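Local coordinates for endonuclease 8-like L720 (Acanthamoeba polyphaga mimivirus, PDB 4MB7), which is a zinc-containing viral member of the endonuclease VIII-like (Fpg/Nei) family, built with a helix-two-turn-helix domain and a zinc finger, at residues N157-H162 and K198-I203; T168-D173 and P206-L211; A188-K193 and I238-R243; S245-G250 and T266-C271. All blocks are in the same frame, centred on the assembly; numbering follows the deposited sequence.

Contact 1. Residues N157-H162 and K198-I203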
# COMPACT_ATOMS: atom_id res chain seq x y z
N ASN A 157 14.21 -15.98 -2.65
CA ASN A 157 13.43 -17.08 -2.09
C ASN A 157 12.05 -17.18 -2.74
O ASN A 157 11.58 -18.28 -3.05
CB ASN A 157 13.30 -16.95 -0.57
CG ASN A 157 14.58 -17.27 0.16
OD1 ASN A 157 15.41 -18.05 -0.33
ND2 ASN A 157 14.76 -16.69 1.33
N GLY A 158 11.42 -16.03 -2.95
CA GLY A 158 10.09 -15.99 -3.54
C GLY A 158 10.07 -16.41 -4.99
O GLY A 158 9.07 -16.97 -5.47
N ILE A 159 11.15 -16.14 -5.71
CA ILE A 159 11.28 -16.54 -7.10
C ILE A 159 11.30 -18.06 -7.21
O ILE A 159 10.71 -18.64 -8.12
CB ILE A 159 12.54 -15.93 -7.75
CG1 ILE A 159 12.38 -14.41 -7.86
CG2 ILE A 159 12.80 -16.53 -9.13
CD1 ILE A 159 13.61 -13.69 -8.39
N ASN A 160 11.97 -18.71 -6.27
CA ASN A 160 12.04 -20.17 -6.23
C ASN A 160 10.72 -20.80 -5.80
O ASN A 160 10.34 -21.86 -6.30
CB ASN A 160 13.16 -20.63 -5.30
N ILE A 161 10.02 -20.14 -4.88
CA ILE A 161 8.75 -20.64 -4.36
C ILE A 161 7.61 -20.48 -5.37
O ILE A 161 6.84 -21.42 -5.61
CB ILE A 161 8.37 -19.95 -3.04
CG1 ILE A 161 9.37 -20.32 -1.94
CG2 ILE A 161 6.96 -20.32 -2.62
CD1 ILE A 161 9.07 -19.68 -0.60
N HIS A 162 7.51 -19.30 -5.97
CA HIS A 162 6.43 -19.00 -6.91
C HIS A 162 6.88 -19.10 -8.36
O HIS A 162 6.44 -18.31 -9.21
CB HIS A 162 5.86 -17.61 -6.63
CG HIS A 162 5.29 -17.45 -5.25
ND1 HIS A 162 3.93 -17.54 -5.00
CD2 HIS A 162 5.88 -17.22 -4.06
CE1 HIS A 162 3.72 -17.37 -3.71
NE2 HIS A 162 4.88 -17.17 -3.11
N LYS A 198 4.16 -14.26 -18.94
CA LYS A 198 5.38 -15.04 -18.81
C LYS A 198 5.53 -15.57 -17.39
O LYS A 198 5.26 -14.85 -16.42
CB LYS A 198 6.60 -14.19 -19.19
CG LYS A 198 7.89 -14.97 -19.34
CD LYS A 198 9.00 -14.09 -19.89
CE LYS A 198 10.25 -14.90 -20.20
NZ LYS A 198 11.33 -14.05 -20.78
N LYS A 199 5.96 -16.82 -17.25
CA LYS A 199 6.14 -17.42 -15.94
C LYS A 199 7.39 -16.90 -15.24
O LYS A 199 8.37 -16.53 -15.90
CB LYS A 199 6.18 -18.94 -16.03
CG LYS A 199 4.84 -19.59 -16.35
CD LYS A 199 4.92 -21.10 -16.27
N VAL A 200 7.35 -16.86 -13.92
CA VAL A 200 8.45 -16.38 -13.10
C VAL A 200 9.76 -17.13 -13.38
O VAL A 200 10.83 -16.53 -13.46
CB VAL A 200 8.11 -16.48 -11.60
CG1 VAL A 200 9.33 -16.20 -10.74
CG2 VAL A 200 6.97 -15.54 -11.24
N GLN A 201 9.65 -18.44 -13.56
CA GLN A 201 10.82 -19.29 -13.77
C GLN A 201 11.54 -19.00 -15.09
O GLN A 201 12.71 -19.33 -15.25
CB GLN A 201 10.42 -20.77 -13.71
CG GLN A 201 9.40 -21.18 -14.76
CD GLN A 201 8.84 -22.57 -14.52
OE1 GLN A 201 9.24 -23.26 -13.58
NE2 GLN A 201 7.92 -22.99 -15.37
N ASP A 202 10.83 -18.39 -16.03
CA ASP A 202 11.39 -18.11 -17.35
C ASP A 202 12.05 -16.74 -17.45
O ASP A 202 12.53 -16.35 -18.51
CB ASP A 202 10.31 -18.26 -18.43
CG ASP A 202 9.78 -19.68 -18.54
OD1 ASP A 202 10.57 -20.63 -18.30
OD2 ASP A 202 8.59 -19.86 -18.85
N ILE A 203 12.06 -16.01 -16.34
CA ILE A 203 12.71 -14.70 -16.29
C ILE A 203 14.10 -14.81 -15.68
O ILE A 203 14.27 -15.32 -14.57
CB ILE A 203 11.86 -13.68 -15.50
CG1 ILE A 203 10.46 -13.57 -16.10
CG2 ILE A 203 12.54 -12.32 -15.47
CD1 ILE A 203 9.57 -12.57 -15.41

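Contact 2. Residues T168-D173 and P206-L211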
# COMPACT_ATOMS: atom_id res chain seq x y z
N THR A 168 2.79 -11.24 -13.44
CA THR A 168 1.81 -10.29 -12.89
C THR A 168 1.34 -10.71 -11.50
O THR A 168 1.24 -9.88 -10.59
CB THR A 168 0.60 -10.11 -13.83
OG1 THR A 168 0.97 -9.29 -14.94
CG2 THR A 168 -0.56 -9.44 -13.09
N ASP A 169 1.07 -12.00 -11.33
CA ASP A 169 0.65 -12.55 -10.05
C ASP A 169 1.74 -12.36 -9.00
O ASP A 169 1.45 -12.03 -7.87
CB ASP A 169 0.33 -14.04 -10.17
CG ASP A 169 -1.09 -14.30 -10.61
OD1 ASP A 169 -1.88 -13.35 -10.74
OD2 ASP A 169 -1.42 -15.49 -10.83
N PHE A 170 2.98 -12.59 -9.39
CA PHE A 170 4.11 -12.49 -8.47
C PHE A 170 4.39 -11.04 -8.08
O PHE A 170 4.74 -10.76 -6.93
CB PHE A 170 5.36 -13.14 -9.07
CG PHE A 170 6.52 -13.19 -8.13
CD1 PHE A 170 6.42 -13.83 -6.91
CD2 PHE A 170 7.73 -12.61 -8.48
CE1 PHE A 170 7.49 -13.88 -6.04
CE2 PHE A 170 8.81 -12.66 -7.61
CZ PHE A 170 8.69 -13.30 -6.39
N LEU A 171 4.24 -10.12 -9.02
CA LEU A 171 4.48 -8.70 -8.75
C LEU A 171 3.43 -8.11 -7.82
O LEU A 171 3.65 -7.07 -7.21
CB LEU A 171 4.53 -7.90 -10.05
CG LEU A 171 5.73 -8.12 -10.97
CD1 LEU A 171 5.65 -7.20 -12.17
CD2 LEU A 171 7.03 -7.92 -10.22
N LEU A 172 2.29 -8.79 -7.72
CA LEU A 172 1.20 -8.35 -6.86
C LEU A 172 1.20 -9.07 -5.51
O LEU A 172 0.35 -8.82 -4.67
CB LEU A 172 -0.14 -8.54 -7.56
CG LEU A 172 -0.40 -7.62 -8.76
CD1 LEU A 172 -1.59 -8.10 -9.56
CD2 LEU A 172 -0.61 -6.19 -8.28
N ASP A 173 2.17 -9.96 -5.32
CA ASP A 173 2.32 -10.67 -4.06
C ASP A 173 2.79 -9.70 -2.98
O ASP A 173 3.89 -9.15 -3.07
CB ASP A 173 3.32 -11.83 -4.21
CG ASP A 173 3.27 -12.80 -3.04
OD1 ASP A 173 3.18 -14.02 -3.30
OD2 ASP A 173 3.33 -12.36 -1.88
N PRO A 206 19.23 -10.73 -15.13
CA PRO A 206 19.23 -9.29 -15.41
C PRO A 206 17.84 -8.68 -15.52
O PRO A 206 17.69 -7.48 -15.29
CB PRO A 206 19.95 -9.20 -16.76
CG PRO A 206 19.77 -10.54 -17.38
CD PRO A 206 19.82 -11.50 -16.23
N MET A 207 16.83 -9.48 -15.85
CA MET A 207 15.49 -8.95 -16.05
C MET A 207 14.68 -8.80 -14.76
O MET A 207 13.80 -7.94 -14.68
CB MET A 207 14.71 -9.77 -17.09
CG MET A 207 15.25 -9.62 -18.50
SD MET A 207 15.55 -7.89 -18.95
CE MET A 207 13.89 -7.23 -18.90
N PHE A 208 14.92 -9.65 -13.79
CA PHE A 208 14.35 -9.43 -12.47
C PHE A 208 14.94 -8.20 -11.81
O PHE A 208 14.25 -7.43 -11.15
CB PHE A 208 14.46 -10.65 -11.57
CG PHE A 208 13.15 -11.34 -11.37
CD1 PHE A 208 12.15 -10.74 -10.65
CD2 PHE A 208 12.91 -12.57 -11.94
CE1 PHE A 208 10.94 -11.35 -10.48
CE2 PHE A 208 11.70 -13.19 -11.77
CZ PHE A 208 10.71 -12.58 -11.04
N ASP A 209 16.24 -8.01 -11.99
CA ASP A 209 16.90 -6.81 -11.50
C ASP A 209 16.32 -5.62 -12.25
O ASP A 209 16.10 -4.56 -11.66
CB ASP A 209 18.41 -6.90 -11.73
CG ASP A 209 19.15 -5.68 -11.23
OD1 ASP A 209 19.43 -5.61 -10.01
OD2 ASP A 209 19.46 -4.79 -12.05
N CYS A 210 16.06 -5.81 -13.54
CA CYS A 210 15.47 -4.78 -14.38
C CYS A 210 14.08 -4.38 -13.88
O CYS A 210 13.76 -3.19 -13.83
CB CYS A 210 15.39 -5.27 -15.82
SG CYS A 210 15.06 -3.97 -17.03
N LEU A 211 13.28 -5.37 -13.51
CA LEU A 211 11.93 -5.12 -13.00
C LEU A 211 11.93 -4.33 -11.70
O LEU A 211 11.13 -3.41 -11.52
CB LEU A 211 11.18 -6.44 -12.79
CG LEU A 211 10.38 -6.98 -13.97
CD1 LEU A 211 9.72 -8.31 -13.61
CD2 LEU A 211 9.34 -5.96 -14.40

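Contact 3. Residues A188-K193 and I238-R243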
# COMPACT_ATOMS: atom_id res chain seq x y z
N ALA A 188 5.65 -1.28 -15.09
CA ALA A 188 7.00 -1.82 -14.97
C ALA A 188 7.25 -2.90 -16.02
O ALA A 188 8.32 -2.96 -16.62
CB ALA A 188 7.23 -2.38 -13.58
N LEU A 189 6.25 -3.74 -16.24
CA LEU A 189 6.36 -4.83 -17.21
C LEU A 189 6.55 -4.30 -18.63
O LEU A 189 7.30 -4.87 -19.42
CB LEU A 189 5.16 -5.77 -17.12
CG LEU A 189 5.20 -6.76 -15.96
CD1 LEU A 189 3.90 -7.53 -15.85
CD2 LEU A 189 6.38 -7.71 -16.09
N TYR A 190 5.87 -3.20 -18.95
CA TYR A 190 6.05 -2.58 -20.26
C TYR A 190 7.43 -1.94 -20.37
O TYR A 190 8.08 -2.01 -21.41
CB TYR A 190 4.98 -1.54 -20.56
CG TYR A 190 5.26 -0.80 -21.84
CD1 TYR A 190 5.04 -1.41 -23.07
CD2 TYR A 190 5.78 0.49 -21.83
CE1 TYR A 190 5.31 -0.75 -24.25
CE2 TYR A 190 6.06 1.15 -23.02
CZ TYR A 190 5.82 0.52 -24.22
OH TYR A 190 6.09 1.17 -25.41
N ASP A 191 7.86 -1.29 -19.29
CA ASP A 191 9.15 -0.62 -19.24
C ASP A 191 10.29 -1.60 -19.48
O ASP A 191 11.34 -1.24 -20.01
CB ASP A 191 9.32 0.08 -17.89
CG ASP A 191 10.44 1.11 -17.89
OD1 ASP A 191 10.76 1.64 -18.98
OD2 ASP A 191 10.98 1.39 -16.81
N CYS A 192 10.08 -2.85 -19.08
CA CYS A 192 11.11 -3.88 -19.20
C CYS A 192 10.83 -4.86 -20.34
O CYS A 192 11.52 -5.87 -20.47
CB CYS A 192 11.24 -4.65 -17.88
SG CYS A 192 11.64 -3.61 -16.46
N LYS A 193 9.81 -4.56 -21.14
CA LYS A 193 9.45 -5.37 -22.30
C LYS A 193 9.21 -6.83 -21.95
O LYS A 193 9.63 -7.74 -22.66
CB LYS A 193 10.53 -5.25 -23.39
CG LYS A 193 10.60 -3.88 -24.03
CD LYS A 193 11.89 -3.70 -24.84
CE LYS A 193 12.02 -4.75 -25.92
NZ LYS A 193 10.91 -4.71 -26.91
N ILE A 238 3.24 10.51 -16.79
CA ILE A 238 4.30 9.52 -16.60
C ILE A 238 3.84 8.11 -16.97
O ILE A 238 4.66 7.21 -17.14
CB ILE A 238 4.82 9.50 -15.16
CG1 ILE A 238 3.73 9.02 -14.20
CG2 ILE A 238 5.35 10.86 -14.74
CD1 ILE A 238 4.24 8.07 -13.14
N LEU A 239 2.53 7.92 -17.07
CA LEU A 239 1.98 6.61 -17.43
C LEU A 239 2.15 6.34 -18.92
O LEU A 239 1.89 7.21 -19.75
CB LEU A 239 0.50 6.52 -17.04
CG LEU A 239 0.19 6.71 -15.55
CD1 LEU A 239 -1.31 6.57 -15.30
CD2 LEU A 239 0.98 5.74 -14.69
N ARG A 240 2.57 5.12 -19.26
CA ARG A 240 2.89 4.79 -20.64
C ARG A 240 2.03 3.67 -21.23
O ARG A 240 1.89 3.57 -22.45
CB ARG A 240 4.38 4.43 -20.77
CG ARG A 240 5.33 5.59 -20.51
CD ARG A 240 6.73 5.10 -20.17
NE ARG A 240 7.36 4.39 -21.27
CZ ARG A 240 8.45 3.64 -21.15
NH1 ARG A 240 9.03 3.50 -19.97
NH2 ARG A 240 8.96 3.03 -22.21
N ILE A 241 1.46 2.83 -20.37
CA ILE A 241 0.69 1.69 -20.85
C ILE A 241 -0.65 1.51 -20.14
O ILE A 241 -1.53 0.81 -20.64
CB ILE A 241 1.51 0.38 -20.75
CG1 ILE A 241 1.00 -0.67 -21.75
CG2 ILE A 241 1.50 -0.16 -19.33
CD1 ILE A 241 1.14 -0.25 -23.20
N TYR A 242 -0.81 2.16 -18.99
CA TYR A 242 -2.04 1.99 -18.21
C TYR A 242 -3.26 2.56 -18.92
O TYR A 242 -3.34 3.76 -19.18
CB TYR A 242 -1.89 2.62 -16.82
CG TYR A 242 -3.11 2.40 -15.94
CD1 TYR A 242 -3.44 1.13 -15.50
CD2 TYR A 242 -3.91 3.46 -15.55
CE1 TYR A 242 -4.55 0.92 -14.70
CE2 TYR A 242 -5.02 3.26 -14.74
CZ TYR A 242 -5.33 1.99 -14.33
OH TYR A 242 -6.43 1.78 -13.52
N ARG A 243 -4.18 1.67 -19.28
CA ARG A 243 -5.43 2.04 -19.93
C ARG A 243 -5.20 2.77 -21.24
O ARG A 243 -5.98 3.62 -21.63
CB ARG A 243 -6.31 2.86 -18.98
CG ARG A 243 -7.00 1.99 -17.96
CD ARG A 243 -7.79 2.78 -16.93
NE ARG A 243 -8.48 1.87 -16.03
CZ ARG A 243 -9.33 2.26 -15.08
NH1 ARG A 243 -9.59 3.55 -14.92
NH2 ARG A 243 -9.91 1.36 -14.31
O HOH W 1 8.57 2.73 -25.17
O HOH W 2 11.66 1.50 -21.45

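Contact 4. Residues S245-G250 and T266-C271. With ZN (zinc ion), chain B.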
# COMPACT_ATOMS: atom_id res chain seq x y z
N SER A 245 -4.79 2.68 -25.38
CA SER A 245 -5.21 1.91 -26.55
C SER A 245 -4.02 1.66 -27.46
O SER A 245 -3.94 0.64 -28.15
CB SER A 245 -6.31 2.65 -27.31
OG SER A 245 -7.42 2.93 -26.48
N LEU A 246 -3.10 2.61 -27.49
CA LEU A 246 -1.87 2.49 -28.27
C LEU A 246 -0.63 2.69 -27.40
O LEU A 246 -0.54 3.66 -26.66
CB LEU A 246 -1.86 3.50 -29.41
CG LEU A 246 -2.56 3.13 -30.71
CD1 LEU A 246 -2.02 1.83 -31.29
CD2 LEU A 246 -4.06 3.01 -30.46
N CYS A 247 0.33 1.79 -27.53
CA CYS A 247 1.60 1.94 -26.83
C CYS A 247 2.31 3.17 -27.42
O CYS A 247 1.97 3.60 -28.52
CB CYS A 247 2.46 0.68 -26.99
SG CYS A 247 3.52 0.65 -28.46
N PRO A 248 3.26 3.75 -26.68
CA PRO A 248 3.91 4.97 -27.17
C PRO A 248 4.68 4.79 -28.49
O PRO A 248 5.07 5.79 -29.09
CB PRO A 248 4.86 5.36 -26.03
CG PRO A 248 5.02 4.13 -25.22
CD PRO A 248 3.73 3.39 -25.32
N LEU A 249 4.88 3.56 -28.92
CA LEU A 249 5.49 3.31 -30.22
C LEU A 249 4.44 3.30 -31.33
O LEU A 249 4.76 3.51 -32.50
CB LEU A 249 6.28 2.00 -30.23
CG LEU A 249 7.61 2.00 -29.46
CD1 LEU A 249 8.36 0.70 -29.68
CD2 LEU A 249 8.45 3.20 -29.86
N GLY A 250 3.19 3.05 -30.96
CA GLY A 250 2.09 3.09 -31.90
C GLY A 250 1.38 1.77 -32.11
O GLY A 250 0.48 1.67 -32.95
N THR A 266 -3.10 -4.08 -19.16
CA THR A 266 -2.85 -3.66 -20.53
C THR A 266 -1.39 -3.91 -20.89
O THR A 266 -0.49 -3.47 -20.17
CB THR A 266 -3.17 -2.17 -20.75
OG1 THR A 266 -4.57 -1.95 -20.54
CG2 THR A 266 -2.80 -1.75 -22.16
N TRP A 267 -1.15 -4.60 -21.99
CA TRP A 267 0.21 -4.85 -22.45
C TRP A 267 0.31 -4.80 -23.96
O TRP A 267 -0.67 -5.03 -24.67
CB TRP A 267 0.73 -6.20 -21.93
CG TRP A 267 0.16 -7.40 -22.64
CD1 TRP A 267 0.64 -7.97 -23.79
CD2 TRP A 267 -0.97 -8.18 -22.24
NE1 TRP A 267 -0.13 -9.05 -24.13
CE2 TRP A 267 -1.13 -9.20 -23.20
CE3 TRP A 267 -1.87 -8.11 -21.18
CZ2 TRP A 267 -2.15 -10.15 -23.12
CZ3 TRP A 267 -2.89 -9.05 -21.10
CH2 TRP A 267 -3.01 -10.06 -22.06
N CYS A 268 1.50 -4.50 -24.46
CA CYS A 268 1.76 -4.50 -25.89
C CYS A 268 2.35 -5.83 -26.31
O CYS A 268 3.44 -6.20 -25.86
CB CYS A 268 2.70 -3.36 -26.27
SG CYS A 268 3.17 -3.35 -28.01
N PRO A 269 1.64 -6.57 -27.18
CA PRO A 269 2.07 -7.90 -27.63
C PRO A 269 3.34 -7.84 -28.47
O PRO A 269 4.05 -8.84 -28.59
CB PRO A 269 0.89 -8.38 -28.48
CG PRO A 269 0.25 -7.13 -28.96
CD PRO A 269 0.39 -6.15 -27.83
N VAL A 270 3.62 -6.67 -29.04
CA VAL A 270 4.82 -6.47 -29.84
C VAL A 270 6.02 -6.11 -28.97
O VAL A 270 7.03 -6.81 -28.97
CB VAL A 270 4.61 -5.38 -30.91
CG1 VAL A 270 5.90 -5.14 -31.69
CG2 VAL A 270 3.48 -5.77 -31.85
N CYS A 271 5.89 -5.02 -28.21
CA CYS A 271 6.97 -4.55 -27.36
C CYS A 271 7.32 -5.55 -26.26
O CYS A 271 8.49 -5.78 -25.98
CB CYS A 271 6.62 -3.20 -26.73
SG CYS A 271 6.48 -1.83 -27.90
ZN ZN B . 4.27 -1.46 -28.57

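Contact 1. Residues N157-H162 and K198-I203
V200 carries this contact alone from its side, one methyl directed at I159 and its CB and CG2 met by H162 O. Its CG1 lies 3.8 Å from I159 CG2, where the two side chains meet at a slant, and the same CG1 also rests 3.8 Å from I159 O. CB and the second methyl, CG2, meet H162, where helical backbone angles end: V200 CB is 3.4 Å and V200 CG2 3.5 Å from H162 O. The valine thus packs against one methyl and two backbone carbonyl oxygens, with no hydrogen bond between the two segments. A chi1 of 171° in V200 swings CG1 opposite the backbone N and brings CG2 next to that N, so one methyl serves each partner. The N of H162 still donates to G158 O at 2.8 Å, the last turn before the chain carries H162 O toward V200. Beyond this shell, backbone hydrogen bonds tie V200 to E165 and Q201 to S163. The short 3-10 turn 200-202 thus lies beside the end of helix 148-161, and V200 and I159 both lean on F170 of helix 167-171 and F208 of helix 205-230.

Contact 2. Residues T168-D173 and P206-L211
L171 and L211 mark the closest approach of the two backbones, their CA atoms 9.3 Å apart, a spacing that keeps the main chains separate and leaves the joining to side chains. Two pairs do this. F170 and F208 meet rim to rim, neither lying over the other's face; their centroids are 6.0 Å apart and the planes stand at 82°. The nearest carbons are F170 CE2 and F208 CE1 at 3.8 Å, and F170 CD2 stands 3.9 Å from F208 CZ, so the CD2-CE2 side of F170 meets the CE1-CZ side of F208. Seen from F170, its partner comes in at the edge near the ring plane. The phenyl of F170 is thrown across the gap by a chi1 of -174°, while F208 reaches back with chi1 at -107°, away from a staggered value, which brings its CE1-CZ side to F170. Beside the rings L171 CD2 and L211 CD1 approach to 4.3 Å, a looser methyl-to-methyl contact. All four residues are buried. I159 of helix 148-161 touches both phenyl rings, and L189 of helix 182-191 touches both leucines, so each pair has a further apolar neighbour; F170 also makes an edge-to-face pair with F177. At the far side of helix 167-171, D169 accepts a hydrogen bond from L260 N in the turn of the hairpin formed by strands 254-258 and 263-267. This all-apolar joint between a short helix and the start of long helix 205-230 belongs to the helical core of the helix-two-turn-helix domain.

Contact 3. Residues A188-K193 and I238-R243
R240 forms a salt bridge with D191, its NH1 donating to OD1 at 2.7 Å with an N-H...O angle of 149°. The acceptor lies close to the guanidinium plane, but the donor comes from above the carboxylate, 60° out of that plane, so the two flat groups meet askew and share a single bond. Water 2 spans the same pair, giving a proton to D191 OD1 at 2.6 Å and accepting from R240 NH2. Water 1 accepts from R240 NH2 at 3.0 Å and is hydrogen-bonded to Y190 OH at 2.9 Å. A bend at chi3 folds the arginine around so that Y190 CD2 lies over one guanidinium face, toward its rim; the two planes are 77° apart and therefore not stacked, and R240 NH2 stands 3.5 Å from Y190 CE2. Apolar packing completes the contact: I241 CG2 touches Y190 CB at 3.9 Å, and I241 CD1 lies over one face of the tyrosine ring, toward its rim. E187 holds the loop to helix 182-191 by accepting from the backbone N of R240, I241 and Y242. Since D191 OD2 has K217 and S214 as partners, its carboxylate is held from both oxygens; with two cations so near, it would be expected to stay ionised.

Contact 4. Residues S245-G250 and T266-C271
C247 faces C268 and C271 across a zinc ion, in the three-cysteine, one-histidine site of the zinc finger that marks many Fpg/Nei proteins; H251 supplies the fourth ligand through ND1. The second segment enters as the end of strand 263-267, where W267 is backbone-bonded to I254 of the partner strand in the hairpin. C268 follows at once, and its SG, placed opposite the backbone N by a chi1 of 176°, binds zinc at 2.3 Å. That sulfur lies 4.0 Å from C247 SG, a spacing that follows from both sulfurs binding one metal; no hydrogen bond links the two segments. P269 and V270 then turn the chain with helical backbone angles, so that the two cysteines of the CxxC motif meet the same ion. C271 N donates to C268 SG at 3.2 Å, nearly straight at 173°, so one cysteine of the pair steadies the other and probably offsets some of its thiolate charge. C271 SG completes this half of the site, also 2.3 Å from zinc and 3.9 Å from C247 SG. Opposite, C247 SG binds zinc at 2.2 Å from the head of a type I turn, C247 to G250, and receives a weak hydrogen bond from L249 N. Y190 of helix 182-191 touches C247 and C271, setting the site against the helical domain. The same turn brings L249 alongside the site, with its CD1 3.6 Å from C271 SG.

In the fold
The four contacts run as a series from the helical domain to the zinc ion. Contacts 1 and 2, with centres about 9 Å apart, share an apolar core: V200 CG2 lies 3.6 Å from F170 CB, and I203 CG2 lies 3.6 Å from F208 CD2. Contact 3 is centred about 13 Å from contact 2 and meets it through C192, whose SG is 3.8 Å from L211 CA. Contact 4 follows about 9 Å from contact 3; K193 NZ and C271 O, 2.8 Å apart, probably share a hydrogen bond, and the Y190 side chain comes within about 4 Å of zinc. Contacts 1 and 4 do not touch, their centres being about 25 Å apart.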